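PDB 2NYI: unknown protein from Galdieria sulphuraria, which is of unknown function but carries tandem ACT domains, a fold that in many relatives binds small regulatory ligands such as amino acids. Local coordinates for residues 27-32 and 58-63; 36-41 and 45-50; 127-132 and 136-141. All coordinates share one frame; numbering follows the deposited sequence. Where two conformers were deposited one is given.

Contact 1 (27-32 and 58-63)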
ATOM      1  N   LYS A  27      -0.112   8.232 -19.745  1.00 22.21           N
ATOM      2  CA  LYS A  27      -1.081   8.885 -20.655  1.00 23.19           C
ATOM      3  C   LYS A  27      -0.416   9.225 -21.981  1.00 23.04           C
ATOM      4  O   LYS A  27      -1.005   9.036 -23.059  1.00 23.99           O
ATOM      5  CB  LYS A  27      -1.681  10.148 -20.019  1.00 23.01           C
ATOM      6  CG  LYS A  27      -2.771  10.785 -20.888  1.00 24.97           C
ATOM      7  CD  LYS A  27      -3.282  12.113 -20.339  1.00 24.20           C
ATOM      8  CE  LYS A  27      -4.363  12.659 -21.286  1.00 28.28           C
ATOM      9  NZ  LYS A  27      -5.196  13.739 -20.701  1.00 38.46           N
ATOM     10  N   ASN A  28       0.818   9.728 -21.875  0.60 22.64           N
ATOM     11  CA  ASN A  28       1.655  10.152 -22.991  0.60 22.91           C
ATOM     12  C   ASN A  28       1.922   9.020 -23.989  0.60 22.79           C
ATOM     13  O   ASN A  28       2.024   9.264 -25.197  0.60 21.53           O
ATOM     14  CB  ASN A  28       2.976  10.729 -22.442  0.60 22.42           C
ATOM     15  CG  ASN A  28       3.849  11.373 -23.511  0.60 28.71           C
ATOM     16  OD1 ASN A  28       3.398  12.240 -24.263  0.60 29.27           O
ATOM     17  ND2 ASN A  28       5.128  10.978 -23.553  0.60 21.69           N
ATOM     18  N   ILE A  29       2.008   7.792 -23.477  1.00 22.02           N
ATOM     19  CA  ILE A  29       2.296   6.601 -24.312  1.00 21.86           C
ATOM     20  C   ILE A  29       1.030   5.771 -24.578  1.00 22.02           C
ATOM     21  O   ILE A  29       1.121   4.644 -25.060  1.00 22.97           O
ATOM     22  CB  ILE A  29       3.431   5.687 -23.745  1.00 19.75           C
ATOM     23  CG1 ILE A  29       3.073   5.146 -22.336  1.00 20.06           C
ATOM     24  CG2 ILE A  29       4.788   6.417 -23.758  1.00 23.39           C
ATOM     25  CD1 ILE A  29       4.019   4.034 -21.822  1.00 22.05           C
ATOM     26  N   SER A  30      -0.139   6.344 -24.273  1.00 22.85           N
ATOM     27  CA  SER A  30      -1.451   5.690 -24.459  1.00 24.02           C
ATOM     28  C   SER A  30      -1.597   4.360 -23.693  1.00 25.14           C
ATOM     29  O   SER A  30      -2.217   3.402 -24.180  1.00 24.32           O
ATOM     30  CB  SER A  30      -1.784   5.508 -25.953  1.00 24.65           C
ATOM     31  OG  SER A  30      -1.703   6.752 -26.624  1.00 29.53           O
ATOM     32  N   ALA A  31      -1.013   4.303 -22.497  1.00 24.56           N
ATOM     33  CA  ALA A  31      -1.184   3.144 -21.596  1.00 25.37           C
ATOM     34  C   ALA A  31      -2.330   3.471 -20.645  1.00 26.77           C
ATOM     35  O   ALA A  31      -2.519   4.643 -20.319  1.00 30.10           O
ATOM     36  CB  ALA A  31       0.092   2.874 -20.837  1.00 24.62           C
ATOM     37  N   ASN A  32      -3.128   2.478 -20.242  1.00 26.02           N
ATOM     38  CA  ASN A  32      -4.217   2.732 -19.284  1.00 27.37           C
ATOM     39  C   ASN A  32      -3.951   2.050 -17.945  1.00 26.32           C
ATOM     40  O   ASN A  32      -3.460   0.931 -17.900  1.00 28.17           O
ATOM     41  CB  ASN A  32      -5.597   2.294 -19.833  1.00 26.96           C
ATOM     42  CG  ASN A  32      -6.790   2.820 -18.967  1.00 40.19           C
ATOM     43  OD1 ASN A  32      -6.908   4.032 -18.715  1.00 34.44           O
ATOM     44  ND2 ASN A  32      -7.678   1.894 -18.518  1.00 29.42           N
ATOM     45  N   GLY A  58       6.797  -4.590 -22.298  1.00 30.12           N
ATOM     46  CA  GLY A  58       6.661  -3.371 -21.519  1.00 28.75           C
ATOM     47  C   GLY A  58       7.829  -2.412 -21.576  1.00 26.34           C
ATOM     48  O   GLY A  58       7.875  -1.491 -20.776  1.00 23.99           O
ATOM     49  N   LYS A  59       8.765  -2.616 -22.511  1.00 24.09           N
ATOM     50  CA  LYS A  59       9.926  -1.739 -22.647  1.00 23.83           C
ATOM     51  C   LYS A  59       9.523  -0.269 -22.728  1.00 22.49           C
ATOM     52  O   LYS A  59      10.210   0.580 -22.152  1.00 22.70           O
ATOM     53  CB  LYS A  59      10.785  -2.112 -23.882  1.00 24.23           C
ATOM     54  CG  LYS A  59      11.729  -3.307 -23.680  1.00 30.32           C
ATOM     55  CD  LYS A  59      12.361  -3.785 -25.021  1.00 25.55           C
ATOM     56  CE  LYS A  59      13.592  -4.671 -24.808  1.00 39.47           C
ATOM     57  NZ  LYS A  59      13.454  -5.575 -23.633  1.00 47.22           N
ATOM     58  N   LEU A  60       8.428   0.036 -23.437  1.00 20.75           N
ATOM     59  CA  LEU A  60       7.961   1.419 -23.568  1.00 22.13           C
ATOM     60  C   LEU A  60       7.520   1.975 -22.213  1.00 21.71           C
ATOM     61  O   LEU A  60       7.837   3.114 -21.863  1.00 23.54           O
ATOM     62  CB  LEU A  60       6.806   1.539 -24.574  1.00 22.16           C
ATOM     63  CG  LEU A  60       6.218   2.930 -24.864  1.00 20.98           C
ATOM     64  CD1 LEU A  60       7.307   3.900 -25.350  1.00 27.40           C
ATOM     65  CD2 LEU A  60       5.059   2.868 -25.877  1.00 24.30           C
ATOM     66  N   ILE A  61       6.796   1.156 -21.457  1.00 21.19           N
ATOM     67  CA  ILE A  61       6.319   1.548 -20.119  1.00 21.14           C
ATOM     68  C   ILE A  61       7.527   1.848 -19.226  1.00 20.74           C
ATOM     69  O   ILE A  61       7.616   2.924 -18.611  1.00 20.37           O
ATOM     70  CB  ILE A  61       5.427   0.456 -19.485  1.00 21.77           C
ATOM     71  CG1 ILE A  61       4.143   0.266 -20.310  1.00 24.08           C
ATOM     72  CG2 ILE A  61       5.091   0.809 -17.994  1.00 20.27           C
ATOM     73  CD1 ILE A  61       3.465  -1.079 -20.081  1.00 26.10           C
ATOM     74  N   GLN A  62       8.474   0.913 -19.200  1.00 20.43           N
ATOM     75  CA  GLN A  62       9.644   1.042 -18.335  1.00 20.64           C
ATOM     76  C   GLN A  62      10.458   2.289 -18.667  1.00 21.30           C
ATOM     77  O   GLN A  62      10.849   3.052 -17.766  1.00 21.63           O
ATOM     78  CB  GLN A  62      10.527  -0.209 -18.438  1.00 21.66           C
ATOM     79  CG  GLN A  62      11.800  -0.154 -17.583  1.00 20.98           C
ATOM     80  CD  GLN A  62      11.533  -0.327 -16.105  1.00 27.37           C
ATOM     81  OE1 GLN A  62      10.529  -0.930 -15.702  1.00 25.98           O
ATOM     82  NE2 GLN A  62      12.444   0.200 -15.282  1.00 22.95           N
ATOM     83  N   SER A  63      10.718   2.497 -19.959  1.00 20.29           N
ATOM     84  CA  SER A  63      11.442   3.671 -20.402  1.00 20.19           C
ATOM     85  C   SER A  63      10.733   4.967 -20.072  1.00 19.18           C
ATOM     86  O   SER A  63      11.382   5.905 -19.591  1.00 19.91           O
ATOM     87  CB  SER A  63      11.741   3.571 -21.903  1.00 21.53           C
ATOM     88  OG  SER A  63      12.764   2.612 -22.072  1.00 28.57           O
TER

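Contact 2 (36-41 and 45-50)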
ATOM      1  N   SER A  36      -4.577   0.035  -9.248  1.00 17.45           N
ATOM      2  CA  SER A  36      -3.375   0.496  -8.553  1.00 18.66           C
ATOM      3  C   SER A  36      -3.563   0.455  -7.049  1.00 17.19           C
ATOM      4  O   SER A  36      -4.683   0.625  -6.519  1.00 16.69           O
ATOM      5  CB  SER A  36      -2.972   1.899  -9.017  1.00 19.82           C
ATOM      6  OG  SER A  36      -4.000   2.824  -8.707  1.00 19.44           O
ATOM      7  N   ARG A  37      -2.456   0.265  -6.350  1.00 17.29           N
ATOM      8  CA  ARG A  37      -2.455   0.358  -4.905  1.00 18.74           C
ATOM      9  C   ARG A  37      -1.190   1.106  -4.528  1.00 18.16           C
ATOM     10  O   ARG A  37      -0.114   0.728  -4.952  1.00 15.54           O
ATOM     11  CB  ARG A  37      -2.438  -1.039  -4.297  1.00 18.94           C
ATOM     12  CG  ARG A  37      -3.764  -1.781  -4.557  1.00 24.80           C
ATOM     13  CD  ARG A  37      -3.895  -3.074  -3.819  1.00 42.41           C
ATOM     14  NE  ARG A  37      -5.276  -3.555  -3.873  1.00 49.41           N
ATOM     15  CZ  ARG A  37      -5.708  -4.676  -3.298  1.00 57.57           C
ATOM     16  NH1 ARG A  37      -4.870  -5.465  -2.635  1.00 52.82           N
ATOM     17  NH2 ARG A  37      -6.985  -5.018  -3.399  1.00 60.21           N
HETATM   18  N   MSE A  38      -1.329   2.173  -3.736  1.00 20.38           N
HETATM   19  CA  MSE A  38      -0.181   3.005  -3.382  1.00 24.78           C
HETATM   20  C   MSE A  38      -0.140   3.220  -1.883  1.00 29.42           C
HETATM   21  O   MSE A  38      -1.177   3.524  -1.255  1.00 30.12           O
HETATM   22  CB  MSE A  38      -0.266   4.360  -4.105  1.00 26.15           C
HETATM   23  CG  MSE A  38       0.852   5.324  -3.742  1.00 29.30           C
HETATM   24 SE   MSE A  38       0.198   6.845  -2.664  1.00 29.30          SE
HETATM   25  CE  MSE A  38      -0.105   6.239  -1.275  1.00 21.87           C
ATOM     26  N   ALA A  39       1.066   3.098  -1.334  1.00 28.77           N
ATOM     27  CA  ALA A  39       1.310   3.236   0.092  1.00 29.98           C
ATOM     28  C   ALA A  39       2.474   4.184   0.307  1.00 26.58           C
ATOM     29  O   ALA A  39       3.459   4.167  -0.430  1.00 24.49           O
ATOM     30  CB  ALA A  39       1.620   1.905   0.692  1.00 28.95           C
ATOM     31  N   CYS A  40       2.284   5.128   1.229  0.60 26.29           N
ATOM     32  CA  CYS A  40       3.324   6.068   1.638  0.60 22.90           C
ATOM     33  C   CYS A  40       3.440   5.996   3.155  0.60 19.46           C
ATOM     34  O   CYS A  40       2.436   5.941   3.862  0.60 18.59           O
ATOM     35  CB  CYS A  40       2.979   7.508   1.242  0.60 24.71           C
ATOM     36  SG  CYS A  40       3.387   8.015  -0.443  0.60 25.65           S
ATOM     37  N   LEU A  41       4.673   5.976   3.646  1.00 19.08           N
ATOM     38  CA  LEU A  41       4.946   5.944   5.081  1.00 17.17           C
ATOM     39  C   LEU A  41       6.385   6.351   5.359  1.00 16.37           C
ATOM     40  O   LEU A  41       7.296   5.950   4.631  1.00 15.16           O
ATOM     41  CB  LEU A  41       4.687   4.534   5.635  1.00 16.82           C
ATOM     42  CG  LEU A  41       4.853   4.330   7.160  1.00 19.47           C
ATOM     43  CD1 LEU A  41       3.705   4.992   7.917  1.00 20.46           C
ATOM     44  CD2 LEU A  41       4.946   2.856   7.545  1.00 18.58           C
ATOM     45  N   PHE A  45       7.744   6.018  -0.559  1.00 16.32           N
ATOM     46  CA  PHE A  45       6.627   5.847  -1.480  1.00 17.45           C
ATOM     47  C   PHE A  45       6.744   4.454  -2.124  1.00 17.46           C
ATOM     48  O   PHE A  45       7.820   4.047  -2.547  1.00 16.54           O
ATOM     49  CB  PHE A  45       6.663   6.967  -2.563  1.00 17.99           C
ATOM     50  CG  PHE A  45       5.701   6.741  -3.705  1.00 19.55           C
ATOM     51  CD1 PHE A  45       4.516   7.475  -3.781  1.00 24.70           C
ATOM     52  CD2 PHE A  45       5.983   5.809  -4.703  1.00 19.52           C
ATOM     53  CE1 PHE A  45       3.612   7.261  -4.845  1.00 25.15           C
ATOM     54  CE2 PHE A  45       5.085   5.580  -5.765  1.00 23.04           C
ATOM     55  CZ  PHE A  45       3.901   6.314  -5.826  1.00 18.56           C
ATOM     56  N   ALA A  46       5.624   3.739  -2.218  1.00 16.44           N
ATOM     57  CA  ALA A  46       5.598   2.480  -2.988  1.00 16.57           C
ATOM     58  C   ALA A  46       4.239   2.403  -3.701  1.00 15.83           C
ATOM     59  O   ALA A  46       3.190   2.797  -3.125  1.00 15.93           O
ATOM     60  CB  ALA A  46       5.820   1.262  -2.060  1.00 18.82           C
HETATM   61  N   MSE A  47       4.248   1.896  -4.937  1.00 16.83           N
HETATM   62  CA  MSE A  47       2.997   1.703  -5.690  1.00 16.98           C
HETATM   63  C   MSE A  47       3.124   0.549  -6.657  1.00 18.05           C
HETATM   64  O   MSE A  47       4.166   0.366  -7.283  1.00 19.57           O
HETATM   65  CB  MSE A  47       2.643   2.991  -6.468  1.00 15.02           C
HETATM   66  CG  MSE A  47       1.343   2.876  -7.272  1.00 20.84           C
HETATM   67 SE   MSE A  47       0.724   4.637  -7.856  1.00 20.43          SE
HETATM   68  CE  MSE A  47       1.967   4.933  -9.007  1.00 17.34           C
ATOM     69  N   ILE A  48       2.059  -0.224  -6.763  1.00 17.58           N
ATOM     70  CA  ILE A  48       1.964  -1.306  -7.738  1.00 17.02           C
ATOM     71  C   ILE A  48       0.767  -0.963  -8.632  1.00 16.72           C
ATOM     72  O   ILE A  48      -0.282  -0.532  -8.147  1.00 16.70           O
ATOM     73  CB  ILE A  48       1.770  -2.670  -7.077  1.00 17.47           C
ATOM     74  CG1 ILE A  48       2.904  -2.925  -6.064  1.00 19.67           C
ATOM     75  CG2 ILE A  48       1.790  -3.793  -8.164  1.00 15.32           C
ATOM     76  CD1 ILE A  48       2.642  -4.116  -5.146  1.00 27.90           C
ATOM     77  N   VAL A  49       0.977  -1.100  -9.940  1.00 16.76           N
ATOM     78  CA  VAL A  49      -0.041  -0.742 -10.922  1.00 17.59           C
ATOM     79  C   VAL A  49      -0.157  -1.850 -11.979  1.00 18.02           C
ATOM     80  O   VAL A  49       0.861  -2.375 -12.437  1.00 18.38           O
ATOM     81  CB  VAL A  49       0.332   0.582 -11.622  1.00 16.71           C
ATOM     82  CG1 VAL A  49      -0.797   1.057 -12.541  1.00 20.26           C
ATOM     83  CG2 VAL A  49       0.676   1.691 -10.580  1.00 19.28           C
ATOM     84  N   LEU A  50      -1.403  -2.190 -12.333  1.00 18.69           N
ATOM     85  CA  LEU A  50      -1.696  -3.018 -13.515  1.00 18.58           C
ATOM     86  C   LEU A  50      -1.967  -2.044 -14.657  1.00 18.77           C
ATOM     87  O   LEU A  50      -2.857  -1.171 -14.573  1.00 18.38           O
ATOM     88  CB  LEU A  50      -2.883  -3.974 -13.289  1.00 19.83           C
ATOM     89  CG  LEU A  50      -2.616  -5.081 -12.240  1.00 23.17           C
ATOM     90  CD1 LEU A  50      -3.877  -5.837 -11.857  1.00 22.53           C
ATOM     91  CD2 LEU A  50      -1.583  -6.056 -12.788  1.00 37.96           C
TER

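Contact 3 (127-132 and 136-141)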
ATOM      1  N   GLU A 127      -0.139   0.152  13.121  1.00 21.85           N
ATOM      2  CA  GLU A 127       0.233   1.430  13.732  1.00 24.56           C
ATOM      3  C   GLU A 127       0.462   1.222  15.204  1.00 22.63           C
ATOM      4  O   GLU A 127      -0.065   0.266  15.795  1.00 21.73           O
ATOM      5  CB  GLU A 127      -0.839   2.503  13.509  1.00 24.48           C
ATOM      6  CG  GLU A 127      -2.194   2.191  14.066  1.00 34.12           C
ATOM      7  CD  GLU A 127      -3.185   3.346  13.905  1.00 31.05           C
ATOM      8  OE1 GLU A 127      -2.755   4.483  13.596  1.00 52.93           O
ATOM      9  OE2 GLU A 127      -4.396   3.098  14.078  1.00 39.91           O
ATOM     10  N   THR A 128       1.259   2.108  15.788  1.00 23.14           N
ATOM     11  CA  THR A 128       1.417   2.176  17.241  1.00 24.27           C
ATOM     12  C   THR A 128       1.103   3.595  17.698  1.00 24.98           C
ATOM     13  O   THR A 128       1.468   4.570  17.030  1.00 24.90           O
ATOM     14  CB  THR A 128       2.838   1.784  17.682  1.00 24.52           C
ATOM     15  OG1 THR A 128       3.794   2.492  16.884  1.00 23.82           O
ATOM     16  CG2 THR A 128       3.053   0.287  17.513  1.00 27.89           C
ATOM     17  N   LEU A 129       0.405   3.694  18.827  1.00 24.97           N
ATOM     18  CA  LEU A 129      -0.049   4.969  19.355  1.00 26.39           C
ATOM     19  C   LEU A 129       0.329   5.015  20.842  1.00 26.43           C
ATOM     20  O   LEU A 129      -0.307   4.350  21.670  1.00 25.58           O
ATOM     21  CB  LEU A 129      -1.566   5.090  19.151  1.00 26.42           C
ATOM     22  CG  LEU A 129      -2.020   4.763  17.721  1.00 30.35           C
ATOM     23  CD1 LEU A 129      -3.384   4.094  17.672  1.00 39.88           C
ATOM     24  CD2 LEU A 129      -1.946   5.989  16.792  1.00 45.75           C
ATOM     25  N   PRO A 130       1.400   5.744  21.178  1.00 29.72           N
ATOM     26  CA  PRO A 130       1.765   5.861  22.595  1.00 30.82           C
ATOM     27  C   PRO A 130       0.652   6.553  23.365  1.00 30.96           C
ATOM     28  O   PRO A 130       0.051   7.498  22.850  1.00 32.10           O
ATOM     29  CB  PRO A 130       3.017   6.745  22.570  1.00 32.04           C
ATOM     30  CG  PRO A 130       3.530   6.673  21.175  1.00 33.53           C
ATOM     31  CD  PRO A 130       2.326   6.490  20.304  1.00 30.72           C
ATOM     32  N   ALA A 131       0.371   6.069  24.579  1.00 31.04           N
ATOM     33  CA  ALA A 131      -0.588   6.702  25.489  1.00 31.88           C
ATOM     34  C   ALA A 131      -0.096   8.098  25.907  1.00 32.80           C
ATOM     35  O   ALA A 131       1.089   8.403  25.737  1.00 31.44           O
ATOM     36  CB  ALA A 131      -0.801   5.816  26.723  1.00 31.63           C
ATOM     37  N   PRO A 132      -1.005   8.953  26.440  1.00 34.86           N
ATOM     38  CA  PRO A 132      -0.604  10.267  26.987  1.00 36.16           C
ATOM     39  C   PRO A 132       0.362  10.144  28.171  1.00 37.14           C
ATOM     40  O   PRO A 132       1.097  11.090  28.482  1.00 38.86           O
ATOM     41  CB  PRO A 132      -1.924  10.868  27.479  1.00 35.98           C
ATOM     42  CG  PRO A 132      -3.003  10.097  26.823  1.00 36.27           C
ATOM     43  CD  PRO A 132      -2.464   8.740  26.528  1.00 35.65           C
ATOM     44  N   PHE A 136       2.930   2.772  28.170  1.00 31.00           N
ATOM     45  CA  PHE A 136       1.918   2.102  27.368  1.00 27.97           C
ATOM     46  C   PHE A 136       1.862   2.628  25.936  1.00 26.64           C
ATOM     47  O   PHE A 136       1.771   3.837  25.688  1.00 24.96           O
ATOM     48  CB  PHE A 136       0.514   2.121  28.010  1.00 27.60           C
ATOM     49  CG  PHE A 136      -0.473   1.210  27.305  1.00 30.22           C
ATOM     50  CD1 PHE A 136      -0.736  -0.081  27.794  1.00 23.46           C
ATOM     51  CD2 PHE A 136      -1.127   1.635  26.147  1.00 26.38           C
ATOM     52  CE1 PHE A 136      -1.627  -0.915  27.147  1.00 30.73           C
ATOM     53  CE2 PHE A 136      -2.029   0.783  25.475  1.00 28.12           C
ATOM     54  CZ  PHE A 136      -2.274  -0.491  25.982  1.00 29.66           C
ATOM     55  N   THR A 137       1.931   1.686  25.004  1.00 25.44           N
ATOM     56  CA  THR A 137       1.818   1.993  23.584  1.00 25.55           C
ATOM     57  C   THR A 137       0.795   1.030  23.016  1.00 25.70           C
ATOM     58  O   THR A 137       0.893  -0.187  23.227  1.00 26.37           O
ATOM     59  CB  THR A 137       3.177   1.881  22.858  1.00 25.75           C
ATOM     60  OG1 THR A 137       4.047   2.924  23.319  1.00 27.61           O
ATOM     61  CG2 THR A 137       3.009   2.048  21.344  1.00 25.19           C
ATOM     62  N   LEU A 138      -0.222   1.584  22.359  1.00 24.63           N
ATOM     63  CA  LEU A 138      -1.271   0.770  21.753  1.00 24.04           C
ATOM     64  C   LEU A 138      -0.808   0.328  20.370  1.00 24.54           C
ATOM     65  O   LEU A 138      -0.185   1.099  19.648  1.00 23.69           O
ATOM     66  CB  LEU A 138      -2.588   1.538  21.658  1.00 24.12           C
ATOM     67  CG  LEU A 138      -3.797   0.707  21.173  1.00 30.29           C
ATOM     68  CD1 LEU A 138      -4.236  -0.344  22.216  1.00 32.87           C
ATOM     69  CD2 LEU A 138      -4.978   1.595  20.771  1.00 26.79           C
ATOM     70  N   PHE A 139      -1.089  -0.933  20.055  1.00 23.17           N
ATOM     71  CA  PHE A 139      -0.785  -1.516  18.759  1.00 23.30           C
ATOM     72  C   PHE A 139      -2.113  -1.806  18.084  1.00 21.96           C
ATOM     73  O   PHE A 139      -3.013  -2.359  18.711  1.00 21.09           O
ATOM     74  CB  PHE A 139       0.022  -2.802  18.935  1.00 22.40           C
ATOM     75  CG  PHE A 139       0.113  -3.643  17.678  1.00 22.87           C
ATOM     76  CD1 PHE A 139       1.075  -3.362  16.704  1.00 24.99           C
ATOM     77  CD2 PHE A 139      -0.771  -4.711  17.477  1.00 27.01           C
ATOM     78  CE1 PHE A 139       1.162  -4.145  15.517  1.00 24.54           C
ATOM     79  CE2 PHE A 139      -0.689  -5.503  16.330  1.00 26.78           C
ATOM     80  CZ  PHE A 139       0.280  -5.216  15.342  1.00 23.78           C
ATOM     81  N   ARG A 140      -2.241  -1.424  16.810  1.00 22.29           N
ATOM     82  CA  ARG A 140      -3.417  -1.788  16.022  1.00 23.13           C
ATOM     83  C   ARG A 140      -2.975  -2.379  14.698  1.00 22.88           C
ATOM     84  O   ARG A 140      -2.037  -1.872  14.086  1.00 21.97           O
ATOM     85  CB  ARG A 140      -4.280  -0.559  15.744  1.00 25.00           C
ATOM     86  CG  ARG A 140      -5.075  -0.051  16.952  1.00 27.90           C
ATOM     87  CD  ARG A 140      -6.329   0.662  16.465  1.00 36.80           C
ATOM     88  NE  ARG A 140      -6.795   1.680  17.402  1.00 51.79           N
ATOM     89  CZ  ARG A 140      -6.823   2.987  17.148  1.00 55.93           C
ATOM     90  NH1 ARG A 140      -6.418   3.459  15.972  1.00 54.00           N
ATOM     91  NH2 ARG A 140      -7.263   3.825  18.075  1.00 59.62           N
HETATM   92  N   MSE A 141      -3.640  -3.451  14.279  1.00 23.81           N
HETATM   93  CA  MSE A 141      -3.367  -4.047  12.975  1.00 25.70           C
HETATM   94  C   MSE A 141      -4.669  -4.288  12.243  1.00 24.46           C
HETATM   95  O   MSE A 141      -5.631  -4.778  12.814  1.00 23.67           O
HETATM   96  CB  MSE A 141      -2.599  -5.352  13.132  1.00 24.35           C
HETATM   97  CG  MSE A 141      -2.489  -6.125  11.850  1.00 26.91           C
HETATM   98 SE   MSE A 141      -1.417  -7.712  12.117  1.00 34.01          SE
HETATM   99  CE  MSE A 141      -2.216  -8.654  10.990  1.00 28.37           C
TER

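Contact 1 (27-32 and 58-63)
In the βαββαβ fold of the ACT domain, the Schellman motif that ends helix 18-28 brings Ile29 against Leu60 and Ile61, in the first turn of helix 59-68. Ser30, with a positive phi of 58°, is the C-prime residue of this motif, and its N bonds to Lys27 O at 3.1 Å as the chain turns from the helix toward strand 32-41. On the other side, Gly58 is the N-cap of helix 59-68, and Gln62 N closes the first helical bond onto Gly58 O at 2.9 Å. Ile29 and Leu60 reach toward each other tip to tip. The CG1 of Ile29 stands between its backbone N and carbonyl carbon (chi1 60°), which sends CD1 past Leu60 to the backbone of the facing helix, 3.8 Å from Ile61 CA. Its other branch, CG2, meets Leu60 CD1 at 3.9 Å, while Ile29 CB lies 3.9 Å from Leu60 CD2, so that both methyls of the leucine bear on the isoleucine. Ile61 adds a lighter touch, its CG1 being 4.1 Å from Ile29 CD1. Beneath the helices, Ile61 and Ala31 both pack on Val51 and Leu53 of strand 44-53, and Ile61 also meets Phe6 and Val8 of strand 4-13. Just past the turn, Asn32 ND2 is hydrogen-bonded to Asp102 of the second subunit. The patch is small, burying 166 Å² in all, and grades from buried Ile61 to exposed Leu60. Across the two segments the chemistry is purely apolar: branched aliphatic carbons meet without a polar pair, so fit and exclusion of water probably account for what this patch contributes to keeping the two helix ends together.

Contact 2 (36-41 and 45-50)
Arg37 and Ile48 exchange two backbone hydrogen bonds, Arg37 N to Ile48 O at 2.9 Å and Ile48 N to Arg37 O at 3.0 Å, and Ala39 and Ala46 do the same, with Ala39 N 2.8 Å from Ala46 O. These two hydrogen-bonded pairs alternate with the non-hydrogen-bonded pairs Ser36-Val49, Met38-Met47 and Cys40-Phe45 in an antiparallel hairpin, the strand segments running at 174°. Strand 32-41 is outermost within its own chain, but Ser36, Arg37 and Met38 pair with an antiparallel strand of the second subunit, and Ser36 OG is hydrogen-bonded to Thr126 OG1 of that subunit. On the sheet face that carries Ser36, Met38 and Cys40, the packing centres on the Phe45 ring. Met38, a selenomethionine whose SE replaces sulfur, crosses it at about a right angle: CG, anti to the backbone N (chi1 177°), lies 3.5 Å from Phe45 CE1, and the bend at chi2 (-110°) leaves SE 5.1 Å from the Phe45 ring centroid, an oblique Met-aromatic contact. Cys40 SG approaches Phe45 CD1 obliquely at 3.6 Å, tentatively, since this is one of two conformers. Met47, also a selenomethionine, lays CG 3.8 Å from Met38 CB and brings its CE to the ring's edge, in plane. With an alanine at Phe45, Met38 would probably lose its aromatic neighbour, and a gap would be likely to open between the hairpin and helix 18-28. Val49 CG2 extends the apolar row to Ser36 CB, 4.0 Å away. The chemistry divides by layer: four amide bonds fix the register, whereas thioether-like, aromatic and aliphatic groups make the buried packing, Phe45, Met47 and Val49 touching helix 18-28, Met38 and Cys40 the second subunit.

Contact 3 (127-132 and 136-141)
Arg140 runs alongside Glu127, the two side chains pointing the same way from a hydrogen-bonded pair in the hairpin of strands 120-130 and 137-148, part of a four-stranded sheet consistent with the second ACT domain. Arg140 CB starts 3.8 Å from Glu127 CG; the chain is extended from CG to NE, and CD passes 3.9 Å from Glu127 OE2. NE has a long, weak ion pair with Glu99 of strand 91-99. Leu129 crosses Arg140 at about a right angle and sets CD1 over one guanidinium face, 3.5 Å above its plane and toward the rim, nearer NH1 than CZ. At the tip, NH1 reaches Glu127 OE2 at 2.8 Å in a salt bridge whose hydrogen bond is weak: the N-H...O angle is 126° and the two planes stand 63° apart. Glu127 CG sits between backbone N and carbonyl carbon (chi1 60°), which brings the extended carboxylate arm beside Arg140. Between the backbones, Leu129 N bonds to Leu138 O at 2.8 Å, and Ala131 N to Phe136 O at 2.9 Å adds a bond beyond the strand pairing, toward the turn. On the other sheet face, Thr128 CB meets Thr137 CG2 at 3.7 Å, and Thr128 OG1 is hydrogen-bonded to Glu34 O of the second subunit. The bent bridge suggests more charge attraction than directed bonding, with Leu129 likely to screen one face.

Overall arrangement
From the N terminus, strand 4-13 and helix 18-28 lead to segment 27-32, where contact 1 begins. The chain then runs through strands 32-41 and 44-53, whose hairpin is contact 2, before helix 59-68 returns to complete contact 1; the short hairpin loop thus sits within the longer loop. Together they tie both helices and two neighbouring strands of the first ACT domain. Contact 3 follows in series, closing another hairpin in a second four-stranded sheet of the same 2-3-1-4 order. Its centre is 42 Å from that of contact 1 and 25 Å from that of contact 2. All three touch the second subunit.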